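Local coordinates for protein dihydrodipicolinate synthase (Bacillus clausii KSM-K16, PDB 3E96) that probably works as a DapA-family lyase with 4-hydroxy-tetrahydrodipicolinate synthase activity, probably through a Schiff-base intermediate with pyruvate, at residues L141-D146 with G165-I170; P174-V179 with A206-F211; A11-S16 with Q188-C193; V110-P115 with A127-I132. All blocks are in the same frame, centred on the assembly; numbering follows the deposited sequence.

Interaction 1: residues L141-D146 with G165-I170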
loop_
_atom_site.group_PDB
_atom_site.type_symbol
_atom_site.label_atom_id
_atom_site.label_comp_id
_atom_site.label_asym_id
_atom_site.label_seq_id
_atom_site.Cartn_x
_atom_site.Cartn_y
_atom_site.Cartn_z
ATOM N N LEU B 141 -17.052 -5.703 6.212
ATOM C CA LEU B 141 -16.251 -6.900 5.994
ATOM C C LEU B 141 -14.819 -6.393 6.062
ATOM O O LEU B 141 -14.569 -5.206 5.839
ATOM C CB LEU B 141 -16.475 -7.512 4.610
ATOM C CG LEU B 141 -17.803 -8.191 4.296
ATOM C CD1 LEU B 141 -18.857 -7.143 3.976
ATOM C CD2 LEU B 141 -17.611 -9.120 3.111
ATOM N N VAL B 142 -13.884 -7.275 6.388
ATOM C CA VAL B 142 -12.482 -6.888 6.428
ATOM C C VAL B 142 -11.700 -7.820 5.508
ATOM O O VAL B 142 -12.001 -9.017 5.422
ATOM C CB VAL B 142 -11.889 -6.976 7.857
ATOM C CG1 VAL B 142 -12.649 -6.043 8.800
ATOM C CG2 VAL B 142 -11.941 -8.402 8.354
ATOM N N TYR B 143 -10.722 -7.260 4.798
ATOM C CA TYR B 143 -9.874 -8.034 3.898
ATOM C C TYR B 143 -8.590 -8.259 4.692
ATOM O O TYR B 143 -7.802 -7.336 4.899
ATOM C CB TYR B 143 -9.571 -7.248 2.616
ATOM C CG TYR B 143 -9.090 -8.136 1.487
ATOM C CD1 TYR B 143 -10.000 -8.855 0.705
ATOM C CD2 TYR B 143 -7.732 -8.293 1.225
ATOM C CE1 TYR B 143 -9.563 -9.710 -0.312
ATOM C CE2 TYR B 143 -7.285 -9.144 0.214
ATOM C CZ TYR B 143 -8.204 -9.849 -0.549
ATOM O OH TYR B 143 -7.765 -10.696 -1.544
ATOM N N PHE B 144 -8.395 -9.496 5.133
ATOM C CA PHE B 144 -7.262 -9.888 5.972
ATOM C C PHE B 144 -6.247 -10.656 5.122
ATOM O O PHE B 144 -6.484 -11.811 4.770
ATOM C CB PHE B 144 -7.808 -10.779 7.092
ATOM C CG PHE B 144 -6.935 -10.857 8.305
ATOM C CD1 PHE B 144 -6.867 -9.792 9.197
ATOM C CD2 PHE B 144 -6.202 -12.007 8.570
ATOM C CE1 PHE B 144 -6.080 -9.873 10.342
ATOM C CE2 PHE B 144 -5.411 -12.102 9.709
ATOM C CZ PHE B 144 -5.350 -11.028 10.600
ATOM N N LYS B 145 -5.113 -10.030 4.810
ATOM C CA LYS B 145 -4.131 -10.680 3.948
ATOM C C LYS B 145 -2.658 -10.653 4.339
ATOM O O LYS B 145 -1.823 -11.139 3.577
ATOM C CB LYS B 145 -4.251 -10.113 2.533
ATOM C CG LYS B 145 -3.763 -8.679 2.401
ATOM C CD LYS B 145 -3.730 -8.278 0.935
ATOM C CE LYS B 145 -3.051 -6.945 0.723
ATOM N NZ LYS B 145 -2.931 -6.648 -0.739
ATOM N N ASP B 146 -2.323 -10.098 5.497
ATOM C CA ASP B 146 -0.924 -10.040 5.926
ATOM C C ASP B 146 -0.583 -11.192 6.885
ATOM O O ASP B 146 -1.027 -11.212 8.031
ATOM C CB ASP B 146 -0.634 -8.695 6.610
ATOM C CG ASP B 146 0.838 -8.502 6.909
ATOM O OD1 ASP B 146 1.607 -9.477 6.783
ATOM O OD2 ASP B 146 1.229 -7.374 7.277
ATOM N N GLY B 165 -18.521 -10.192 7.970
ATOM C CA GLY B 165 -17.742 -11.148 7.214
ATOM C C GLY B 165 -16.270 -10.836 7.133
ATOM O O GLY B 165 -15.830 -9.717 7.393
ATOM N N VAL B 166 -15.499 -11.851 6.772
ATOM C CA VAL B 166 -14.066 -11.703 6.639
ATOM C C VAL B 166 -13.623 -12.334 5.330
ATOM O O VAL B 166 -13.938 -13.491 5.055
ATOM C CB VAL B 166 -13.310 -12.422 7.783
ATOM C CG1 VAL B 166 -11.809 -12.403 7.509
ATOM C CG2 VAL B 166 -13.617 -11.760 9.119
ATOM N N LYS B 167 -12.922 -11.562 4.509
ATOM C CA LYS B 167 -12.389 -12.097 3.271
ATOM C C LYS B 167 -10.975 -12.473 3.679
ATOM O O LYS B 167 -10.087 -11.624 3.733
ATOM C CB LYS B 167 -12.390 -11.034 2.168
ATOM C CG LYS B 167 -13.784 -10.772 1.614
ATOM C CD LYS B 167 -13.770 -9.793 0.452
ATOM C CE LYS B 167 -15.154 -9.693 -0.185
ATOM N NZ LYS B 167 -15.153 -8.765 -1.348
ATOM N N TYR B 168 -10.797 -13.744 4.029
ATOM C CA TYR B 168 -9.500 -14.249 4.471
ATOM C C TYR B 168 -8.641 -14.446 3.233
ATOM O O TYR B 168 -8.986 -15.237 2.356
ATOM C CB TYR B 168 -9.681 -15.571 5.209
ATOM C CG TYR B 168 -8.515 -15.904 6.100
ATOM C CD1 TYR B 168 -8.382 -15.311 7.359
ATOM C CD2 TYR B 168 -7.524 -16.788 5.678
ATOM C CE1 TYR B 168 -7.287 -15.592 8.175
ATOM C CE2 TYR B 168 -6.430 -17.074 6.476
ATOM C CZ TYR B 168 -6.311 -16.477 7.724
ATOM O OH TYR B 168 -5.214 -16.768 8.508
ATOM N N ALA B 169 -7.520 -13.733 3.170
ATOM C CA ALA B 169 -6.662 -13.790 1.996
ATOM C C ALA B 169 -5.232 -14.250 2.237
ATOM O O ALA B 169 -4.317 -13.868 1.503
ATOM C CB ALA B 169 -6.670 -12.430 1.302
ATOM N N ILE B 170 -5.041 -15.051 3.280
ATOM C CA ILE B 170 -3.735 -15.613 3.588
ATOM C C ILE B 170 -3.910 -17.072 3.188
ATOM O O ILE B 170 -4.736 -17.782 3.763
ATOM C CB ILE B 170 -3.415 -15.523 5.092
ATOM C CG1 ILE B 170 -3.417 -14.056 5.532
ATOM C CG2 ILE B 170 -2.060 -16.164 5.376
ATOM C CD1 ILE B 170 -3.187 -13.854 7.021
#
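K167 runs its aliphatic chain across Y143 of the neighbouring parallel strand, the two side chains meeting at about a right angle. CB of K167 rests 3.5 Å from CD1 of the Y143 ring; CD then passes the ring edge in its plane, and CE lies 4.2 Å from CD2 of L141. CG of K167 stands anti to the carbonyl carbon (chi1 -75°) and the chain is extended beyond it, which carries NZ clear of the tyrosine. K167 is the predicted Schiff-base lysine and Y143 the predicted proton donor or acceptor. The carbonyl O of K167 sits over one face of the Y143 ring, whose OH touches CB of A169 and hydrogen-bonds G194 O. Four alternating backbone hydrogen bonds join the parallel strands, from V142 N to G165 O at one end through to A169 N to F144 O, the shortest at 2.7 Å. On the other side of the sheet V142 and V166 touch through their CG2 atoms at 3.8 Å. There F144 CD2 meets Y168 CE1 at 3.8 Å, their planes 28° apart, with the rings offset so far that little of one lies over the other. V153 and L154 of helix 152-157 pack on this side, completing a beta-alpha-beta unit of the TIM barrel, while strands 109-112 and 190-193 flank the pair.

Interaction 2: residues P174-V179 with A206-F211; sequences PRFAKV and AGAKGF
F176 turns the edge of its ring to the turn that leads from helix 200-206 into strand 210-213. At that edge CD2 of F176 meets the methyl of A206 at 3.8 Å, and the backbone N of A208 lies in the ring plane, 3.6 Å from F176 CE2. CB of A208 approaches from off the plane, 3.7 Å from F176 CZ. With CG anti to its own backbone N (chi1 176°), F176 has its ring carried out from helix 173-180 to the turn. One residue on, A177 sets its CB 4.1 Å from CB of A206, a looser approach of two small side chains. The turn owes its shape to G207, which closes helix 200-206 in a Schellman motif; its positive phi of 134° would jam a CB against the preceding carbonyl oxygen. From helix 173-180, the ring of F176 also packs against strand 163-168 through Y168 and helix 200-206 through F203. If an alanine stood here, the methyls of A206 and A208 would probably lose their aromatic partner and a gap would open between helix 173-180 and the turn. No hydrogen bond crosses between the two segments: the fit is apolar, and a polar tie nearby comes from R181, whose NH1 bonds both A177 O and A206 O and so links the two helix ends.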
loop_
_atom_site.group_PDB
_atom_site.type_symbol
_atom_site.label_atom_id
_atom_site.label_comp_id
_atom_site.label_asym_id
_atom_site.label_seq_id
_atom_site.Cartn_x
_atom_site.Cartn_y
_atom_site.Cartn_z
ATOM N N PRO B 174 -4.023 -24.356 7.299
ATOM C CA PRO B 174 -4.139 -24.682 8.728
ATOM C C PRO B 174 -4.547 -23.448 9.530
ATOM O O PRO B 174 -5.357 -23.542 10.450
ATOM C CB PRO B 174 -2.736 -25.176 9.086
ATOM C CG PRO B 174 -2.300 -25.842 7.810
ATOM C CD PRO B 174 -2.729 -24.819 6.763
ATOM N N ARG B 175 -3.991 -22.288 9.180
ATOM C CA ARG B 175 -4.346 -21.054 9.880
ATOM C C ARG B 175 -5.819 -20.732 9.688
ATOM O O ARG B 175 -6.527 -20.412 10.644
ATOM C CB ARG B 175 -3.527 -19.865 9.371
ATOM C CG ARG B 175 -2.171 -19.701 10.016
ATOM C CD ARG B 175 -1.486 -18.428 9.516
ATOM N NE ARG B 175 -2.102 -17.198 10.022
ATOM C CZ ARG B 175 -1.527 -15.999 9.941
ATOM N NH1 ARG B 175 -0.334 -15.877 9.371
ATOM N NH2 ARG B 175 -2.118 -14.929 10.457
ATOM N N PHE B 176 -6.279 -20.803 8.442
ATOM C CA PHE B 176 -7.670 -20.505 8.141
ATOM C C PHE B 176 -8.616 -21.464 8.864
ATOM O O PHE B 176 -9.578 -21.033 9.501
ATOM C CB PHE B 176 -7.917 -20.563 6.626
ATOM C CG PHE B 176 -9.359 -20.367 6.243
ATOM C CD1 PHE B 176 -10.002 -19.160 6.500
ATOM C CD2 PHE B 176 -10.091 -21.412 5.694
ATOM C CE1 PHE B 176 -11.358 -19.002 6.218
ATOM C CE2 PHE B 176 -11.444 -21.267 5.409
ATOM C CZ PHE B 176 -12.081 -20.059 5.674
ATOM N N ALA B 177 -8.336 -22.762 8.784
ATOM C CA ALA B 177 -9.193 -23.748 9.440
ATOM C C ALA B 177 -9.292 -23.508 10.946
ATOM O O ALA B 177 -10.358 -23.696 11.545
ATOM C CB ALA B 177 -8.677 -25.158 9.169
ATOM N N LYS B 178 -8.189 -23.089 11.556
ATOM C CA LYS B 178 -8.174 -22.841 12.990
ATOM C C LYS B 178 -8.925 -21.572 13.397
ATOM O O LYS B 178 -9.675 -21.582 14.374
ATOM C CB LYS B 178 -6.732 -22.768 13.505
ATOM C CG LYS B 178 -6.617 -22.584 15.015
ATOM C CD LYS B 178 -7.308 -23.709 15.783
ATOM C CE LYS B 178 -7.315 -23.436 17.285
ATOM N NZ LYS B 178 -7.996 -24.526 18.046
ATOM N N VAL B 179 -8.743 -20.479 12.662
ATOM C CA VAL B 179 -9.436 -19.253 13.043
ATOM C C VAL B 179 -10.949 -19.405 12.884
ATOM O O VAL B 179 -11.716 -18.875 13.685
ATOM C CB VAL B 179 -8.923 -18.013 12.252
ATOM C CG1 VAL B 179 -9.365 -18.078 10.793
ATOM C CG2 VAL B 179 -9.432 -16.737 12.928
ATOM N N ALA B 206 -12.191 -26.360 4.257
ATOM C CA ALA B 206 -11.771 -25.899 5.575
ATOM C C ALA B 206 -12.782 -25.021 6.322
ATOM O O ALA B 206 -12.557 -24.677 7.486
ATOM C CB ALA B 206 -10.430 -25.169 5.464
ATOM N N GLY B 207 -13.878 -24.641 5.670
ATOM C CA GLY B 207 -14.875 -23.837 6.364
ATOM C C GLY B 207 -15.446 -22.614 5.665
ATOM O O GLY B 207 -16.425 -22.035 6.142
ATOM N N ALA B 208 -14.852 -22.207 4.548
ATOM C CA ALA B 208 -15.348 -21.035 3.827
ATOM C C ALA B 208 -16.665 -21.368 3.130
ATOM O O ALA B 208 -16.869 -22.501 2.697
ATOM C CB ALA B 208 -14.317 -20.574 2.800
ATOM N N LYS B 209 -17.553 -20.382 3.015
ATOM C CA LYS B 209 -18.836 -20.602 2.357
ATOM C C LYS B 209 -19.084 -19.601 1.235
ATOM O O LYS B 209 -20.217 -19.410 0.791
ATOM C CB LYS B 209 -19.977 -20.546 3.379
ATOM C CG LYS B 209 -19.948 -21.702 4.365
ATOM C CD LYS B 209 -21.075 -21.609 5.374
ATOM C CE LYS B 209 -21.030 -22.781 6.339
ATOM N NZ LYS B 209 -22.168 -22.749 7.296
ATOM N N GLY B 210 -18.008 -18.973 0.777
ATOM C CA GLY B 210 -18.099 -18.011 -0.304
ATOM C C GLY B 210 -16.696 -17.720 -0.799
ATOM O O GLY B 210 -15.722 -18.136 -0.173
ATOM N N PHE B 211 -16.583 -17.029 -1.928
ATOM C CA PHE B 211 -15.273 -16.676 -2.459
ATOM C C PHE B 211 -15.369 -15.471 -3.387
ATOM O O PHE B 211 -16.423 -15.197 -3.961
ATOM C CB PHE B 211 -14.623 -17.883 -3.173
ATOM C CG PHE B 211 -15.388 -18.401 -4.369
ATOM C CD1 PHE B 211 -15.201 -17.842 -5.630
ATOM C CD2 PHE B 211 -16.260 -19.478 -4.237
ATOM C CE1 PHE B 211 -15.868 -18.347 -6.745
ATOM C CE2 PHE B 211 -16.936 -19.996 -5.343
ATOM C CZ PHE B 211 -16.739 -19.430 -6.602
#

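Interaction 3: residues A11-S16 with Q188-C193; sequences ALETIS and QIAWIC
L12 and A190 meet inside a TIM barrel, where the chain entering the first strand, 15-17, faces the seventh, 190-193. The two strands are not neighbours in the sheet, since strand 210-213 runs between them, and no direct hydrogen bond joins the two segments. What does join them is first of all apolar packing. CB of A190 lies 4.0 Å from CB of L12 and 4.1 Å from CG of E13, so a single methyl is shared by two consecutive residues. I192, two places on and pointing the same way as A190, stands with CG1 anti to its carbonyl carbon (chi1 -59°); this sends CD1 forward to 3.8 Å from the backbone O of L12, with S16 OG only loosely beside it at 4.5 Å. L12 also packs on V164 and S16 on K167, so the entry segment packs on strand 163-168 as well as on 190-193.

Within the entry segment, E13 is the centre of an inverse gamma turn, with a weak bond from T14 N to L12 O, and its backbone O is held by R231 of helix 220-231. The other kind of contact across the segments is mediated by water. The carboxylate of E13, carried out on an extended chain, does not touch strand 190-193 directly: one water donates to OE2 of E13 at 2.9 Å and to O of I189 at 3.2 Å, and accepts from N of W191 at 2.9 Å.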
loop_
_atom_site.group_PDB
_atom_site.type_symbol
_atom_site.label_atom_id
_atom_site.label_comp_id
_atom_site.label_asym_id
_atom_site.label_seq_id
_atom_site.Cartn_x
_atom_site.Cartn_y
_atom_site.Cartn_z
ATOM N N ALA B 11 -26.263 -13.941 3.196
ATOM C CA ALA B 11 -26.320 -13.486 1.810
ATOM C C ALA B 11 -24.919 -13.330 1.220
ATOM O O ALA B 11 -24.746 -13.363 0.004
ATOM C CB ALA B 11 -27.064 -12.163 1.730
ATOM N N LEU B 12 -23.926 -13.149 2.089
ATOM C CA LEU B 12 -22.539 -12.983 1.652
ATOM C C LEU B 12 -21.815 -14.307 1.424
ATOM O O LEU B 12 -20.687 -14.325 0.923
ATOM C CB LEU B 12 -21.767 -12.140 2.670
ATOM C CG LEU B 12 -22.157 -10.658 2.695
ATOM C CD1 LEU B 12 -21.574 -9.982 3.924
ATOM C CD2 LEU B 12 -21.664 -9.985 1.413
ATOM N N GLU B 13 -22.456 -15.410 1.800
ATOM C CA GLU B 13 -21.871 -16.736 1.605
ATOM C C GLU B 13 -22.223 -17.176 0.189
ATOM O O GLU B 13 -23.089 -18.027 -0.033
ATOM C CB GLU B 13 -22.423 -17.719 2.640
ATOM C CG GLU B 13 -22.146 -17.276 4.072
ATOM C CD GLU B 13 -22.603 -18.286 5.106
ATOM O OE1 GLU B 13 -23.612 -18.975 4.857
ATOM O OE2 GLU B 13 -21.962 -18.377 6.172
ATOM N N THR B 14 -21.535 -16.569 -0.769
ATOM C CA THR B 14 -21.754 -16.835 -2.182
ATOM C C THR B 14 -20.552 -16.230 -2.906
ATOM O O THR B 14 -19.514 -16.003 -2.289
ATOM C CB THR B 14 -23.063 -16.148 -2.653
ATOM O OG1 THR B 14 -23.313 -16.456 -4.028
ATOM C CG2 THR B 14 -22.960 -14.630 -2.479
ATOM N N ILE B 15 -20.684 -15.976 -4.200
ATOM C CA ILE B 15 -19.595 -15.376 -4.965
ATOM C C ILE B 15 -19.656 -13.852 -4.852
ATOM O O ILE B 15 -20.706 -13.252 -5.082
ATOM C CB ILE B 15 -19.697 -15.714 -6.477
ATOM C CG1 ILE B 15 -19.530 -17.216 -6.707
ATOM C CG2 ILE B 15 -18.639 -14.933 -7.258
ATOM C CD1 ILE B 15 -19.947 -17.653 -8.107
ATOM N N SER B 16 -18.539 -13.232 -4.484
ATOM C CA SER B 16 -18.468 -11.778 -4.418
ATOM C C SER B 16 -17.692 -11.375 -5.665
ATOM O O SER B 16 -16.477 -11.573 -5.734
ATOM C CB SER B 16 -17.718 -11.309 -3.167
ATOM O OG SER B 16 -18.544 -11.385 -2.019
ATOM N N GLN B 188 -21.481 -14.974 14.378
ATOM C CA GLN B 188 -21.930 -15.070 12.993
ATOM C C GLN B 188 -21.070 -14.292 12.004
ATOM O O GLN B 188 -21.308 -13.111 11.747
ATOM C CB GLN B 188 -23.382 -14.594 12.903
ATOM C CG GLN B 188 -24.314 -15.351 13.839
ATOM C CD GLN B 188 -25.715 -14.773 13.876
ATOM O OE1 GLN B 188 -26.416 -14.741 12.862
ATOM N NE2 GLN B 188 -26.132 -14.312 15.052
ATOM N N ILE B 189 -20.074 -14.964 11.442
ATOM C CA ILE B 189 -19.186 -14.334 10.477
ATOM C C ILE B 189 -19.229 -15.102 9.161
ATOM O O ILE B 189 -19.137 -16.329 9.150
ATOM C CB ILE B 189 -17.724 -14.332 10.990
ATOM C CG1 ILE B 189 -17.622 -13.547 12.301
ATOM C CG2 ILE B 189 -16.798 -13.755 9.930
ATOM C CD1 ILE B 189 -17.994 -12.080 12.183
ATOM N N ALA B 190 -19.396 -14.389 8.055
ATOM C CA ALA B 190 -19.395 -15.046 6.759
ATOM C C ALA B 190 -17.920 -15.222 6.419
ATOM O O ALA B 190 -17.188 -14.240 6.322
ATOM C CB ALA B 190 -20.071 -14.166 5.715
ATOM N N TRP B 191 -17.471 -16.462 6.264
ATOM C CA TRP B 191 -16.071 -16.708 5.929
ATOM C C TRP B 191 -15.923 -16.827 4.421
ATOM O O TRP B 191 -16.420 -17.775 3.814
ATOM C CB TRP B 191 -15.568 -17.978 6.614
ATOM C CG TRP B 191 -15.382 -17.797 8.085
ATOM C CD1 TRP B 191 -16.175 -18.294 9.086
ATOM C CD2 TRP B 191 -14.346 -17.049 8.726
ATOM N NE1 TRP B 191 -15.688 -17.897 10.313
ATOM C CE2 TRP B 191 -14.566 -17.132 10.120
ATOM C CE3 TRP B 191 -13.247 -16.313 8.258
ATOM C CZ2 TRP B 191 -13.728 -16.507 11.050
ATOM C CZ3 TRP B 191 -12.411 -15.689 9.187
ATOM C CH2 TRP B 191 -12.659 -15.793 10.567
ATOM N N ILE B 192 -15.226 -15.861 3.830
ATOM C CA ILE B 192 -15.033 -15.806 2.383
ATOM C C ILE B 192 -13.580 -16.004 1.950
ATOM O O ILE B 192 -12.671 -15.385 2.500
ATOM C CB ILE B 192 -15.509 -14.431 1.849
ATOM C CG1 ILE B 192 -16.985 -14.229 2.205
ATOM C CG2 ILE B 192 -15.305 -14.339 0.332
ATOM C CD1 ILE B 192 -17.457 -12.786 2.074
ATOM N N CYS B 193 -13.362 -16.870 0.965
ATOM C CA CYS B 193 -12.010 -17.077 0.456
ATOM C C CYS B 193 -11.692 -15.847 -0.389
ATOM O O CYS B 193 -12.296 -15.642 -1.443
ATOM C CB CYS B 193 -11.942 -18.325 -0.418
ATOM S SG CYS B 193 -10.372 -18.480 -1.303
HETATM O O HOH W 1 -19.202 -18.625 6.963
#

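Interaction 4: residues V110-P115 with A127-I132; sequences VMIHMP and AYFRDI
I112 and F129 are brought together by their first torsions: CG2 of I112 lies anti to its backbone N while CG1 is anti to the carbonyl carbon (chi1 -50°), and F129, with CG also anti to the carbonyl carbon (chi1 -72°), swings its ring toward the strand. CG2 of I112 then meets CE1 of F129 at 3.6 Å, in the ring plane, and CD1 of I112 reaches CG2 of I132 at 3.6 Å. The sulfur of M114 is at the F129 edge too, a Met-aromatic contact 5.5 Å from the ring centroid. Y128 is clamped: CB of P115 makes a CH-pi contact over one face, 4.0 Å from the centroid, and CD1 of I132 covers the opposite face. Its OH bonds Y90 O and receives a water that also donates to H113 O. A280 and P281 of the second subunit press on Y128 and P115. Were F129 a serine, I112, M114 and P115 would probably lose the ring they share, opening a gap between helix and strand end. Segment 127-132 runs nearly antiparallel to strand 110-112 (159°) within a beta-alpha-beta unit whose last strand, 140-144, meets F129 through V142, while I132 packs on I88 of strand 83-88.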
loop_
_atom_site.group_PDB
_atom_site.type_symbol
_atom_site.label_atom_id
_atom_site.label_comp_id
_atom_site.label_asym_id
_atom_site.label_seq_id
_atom_site.Cartn_x
_atom_site.Cartn_y
_atom_site.Cartn_z
ATOM N N VAL B 110 -19.739 -2.258 3.498
ATOM C CA VAL B 110 -18.421 -1.823 3.056
ATOM C C VAL B 110 -17.423 -2.943 3.304
ATOM O O VAL B 110 -17.643 -3.801 4.166
ATOM C CB VAL B 110 -17.918 -0.571 3.829
ATOM C CG1 VAL B 110 -18.811 0.622 3.541
ATOM C CG2 VAL B 110 -17.863 -0.866 5.327
ATOM N N MET B 111 -16.348 -2.953 2.522
ATOM C CA MET B 111 -15.269 -3.918 2.701
ATOM C C MET B 111 -14.055 -3.061 3.023
ATOM O O MET B 111 -13.640 -2.223 2.219
ATOM C CB MET B 111 -14.978 -4.729 1.431
ATOM C CG MET B 111 -13.727 -5.637 1.574
ATOM S SD MET B 111 -13.140 -6.392 0.036
ATOM C CE MET B 111 -12.450 -4.965 -0.791
ATOM N N ILE B 112 -13.494 -3.250 4.207
ATOM C CA ILE B 112 -12.330 -2.474 4.586
ATOM C C ILE B 112 -11.083 -3.194 4.098
ATOM O O ILE B 112 -10.782 -4.307 4.542
ATOM C CB ILE B 112 -12.237 -2.297 6.115
ATOM C CG1 ILE B 112 -13.579 -1.807 6.671
ATOM C CG2 ILE B 112 -11.145 -1.286 6.449
ATOM C CD1 ILE B 112 -13.608 -1.718 8.194
ATOM N N HIS B 113 -10.373 -2.564 3.166
ATOM C CA HIS B 113 -9.142 -3.129 2.630
ATOM C C HIS B 113 -8.135 -3.269 3.753
ATOM O O HIS B 113 -8.260 -2.625 4.793
ATOM C CB HIS B 113 -8.536 -2.202 1.571
ATOM C CG HIS B 113 -9.191 -2.300 0.232
ATOM N ND1 HIS B 113 -8.939 -3.332 -0.645
ATOM C CD2 HIS B 113 -10.104 -1.504 -0.374
ATOM C CE1 HIS B 113 -9.669 -3.168 -1.735
ATOM N NE2 HIS B 113 -10.385 -2.066 -1.595
ATOM N N MET B 114 -7.139 -4.121 3.544
ATOM C CA MET B 114 -6.084 -4.285 4.529
ATOM C C MET B 114 -5.348 -2.949 4.459
ATOM O O MET B 114 -5.100 -2.437 3.368
ATOM C CB MET B 114 -5.142 -5.421 4.110
ATOM C CG MET B 114 -4.071 -5.774 5.139
ATOM S SD MET B 114 -4.745 -6.664 6.576
ATOM C CE MET B 114 -3.348 -6.401 7.837
ATOM N N PRO B 115 -5.005 -2.354 5.611
ATOM C CA PRO B 115 -4.295 -1.072 5.543
ATOM C C PRO B 115 -2.990 -1.211 4.751
ATOM O O PRO B 115 -2.307 -2.231 4.853
ATOM C CB PRO B 115 -4.069 -0.721 7.018
ATOM C CG PRO B 115 -4.062 -2.073 7.709
ATOM C CD PRO B 115 -5.185 -2.791 7.005
ATOM N N ALA B 127 -7.125 -2.228 16.166
ATOM C CA ALA B 127 -7.670 -0.898 16.410
ATOM C C ALA B 127 -8.106 -0.238 15.106
ATOM O O ALA B 127 -9.153 0.406 15.046
ATOM C CB ALA B 127 -6.630 -0.027 17.116
ATOM N N TYR B 128 -7.297 -0.400 14.063
ATOM C CA TYR B 128 -7.614 0.183 12.764
ATOM C C TYR B 128 -9.006 -0.242 12.304
ATOM O O TYR B 128 -9.862 0.598 12.027
ATOM C CB TYR B 128 -6.581 -0.249 11.718
ATOM C CG TYR B 128 -6.867 0.290 10.334
ATOM C CD1 TYR B 128 -6.608 1.621 10.012
ATOM C CD2 TYR B 128 -7.433 -0.526 9.354
ATOM C CE1 TYR B 128 -6.906 2.131 8.746
ATOM C CE2 TYR B 128 -7.736 -0.032 8.091
ATOM C CZ TYR B 128 -7.471 1.295 7.792
ATOM O OH TYR B 128 -7.782 1.780 6.543
ATOM N N PHE B 129 -9.231 -1.549 12.227
ATOM C CA PHE B 129 -10.523 -2.063 11.793
ATOM C C PHE B 129 -11.636 -1.715 12.780
ATOM O O PHE B 129 -12.721 -1.286 12.382
ATOM C CB PHE B 129 -10.456 -3.581 11.606
ATOM C CG PHE B 129 -9.670 -4.010 10.392
ATOM C CD1 PHE B 129 -10.001 -3.526 9.127
ATOM C CD2 PHE B 129 -8.625 -4.918 10.510
ATOM C CE1 PHE B 129 -9.300 -3.946 7.988
ATOM C CE2 PHE B 129 -7.916 -5.346 9.382
ATOM C CZ PHE B 129 -8.259 -4.856 8.119
ATOM N N ARG B 130 -11.365 -1.902 14.067
ATOM C CA ARG B 130 -12.369 -1.608 15.082
ATOM C C ARG B 130 -12.851 -0.163 15.017
ATOM O O ARG B 130 -14.055 0.086 15.015
ATOM C CB ARG B 130 -11.816 -1.882 16.478
ATOM C CG ARG B 130 -12.825 -1.633 17.588
ATOM C CD ARG B 130 -12.098 -1.348 18.884
ATOM N NE ARG B 130 -11.195 -0.212 18.722
ATOM C CZ ARG B 130 -10.259 0.130 19.598
ATOM N NH1 ARG B 130 -10.100 -0.580 20.707
ATOM N NH2 ARG B 130 -9.475 1.174 19.360
ATOM N N ASP B 131 -11.918 0.784 14.961
ATOM C CA ASP B 131 -12.278 2.201 14.917
ATOM C C ASP B 131 -13.187 2.542 13.745
ATOM O O ASP B 131 -14.155 3.290 13.896
ATOM C CB ASP B 131 -11.025 3.081 14.850
ATOM C CG ASP B 131 -10.234 3.078 16.145
ATOM O OD1 ASP B 131 -10.763 2.611 17.175
ATOM O OD2 ASP B 131 -9.080 3.558 16.129
ATOM N N ILE B 132 -12.873 2.003 12.574
ATOM C CA ILE B 132 -13.672 2.264 11.382
ATOM C C ILE B 132 -15.065 1.646 11.478
ATOM O O ILE B 132 -16.063 2.290 11.153
ATOM C CB ILE B 132 -12.959 1.725 10.122
ATOM C CG1 ILE B 132 -11.664 2.513 9.897
ATOM C CG2 ILE B 132 -13.888 1.813 8.908
ATOM C CD1 ILE B 132 -10.737 1.906 8.858
HETATM O O HOH W 2 -7.589 -0.044 4.539
#

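In the fold
All four contacts belong to one eight-stranded barrel. Interactions 1 and 4 are joined by backbone bonds between adjacent strands, L141 O to I112 N at 2.8 Å, and by K167 NZ lying 3.4 Å from M111 SD. On its other flank interaction 1 meets interaction 3, Y168 N to I192 O at 2.9 Å, and interactions 2 and 3 join through F211 O and S16 N, also 2.9 Å. Y168 CD2 touches F176 CD1 at 3.5 Å, linking interactions 1 and 2 on the outside of the sheet. The predicted catalytic K167 and Y143 sit in interaction 1; the S16 side chain comes within about 4 Å of K167's, M114's about 5 Å from Y143's, and F176's about 9 Å from K167's.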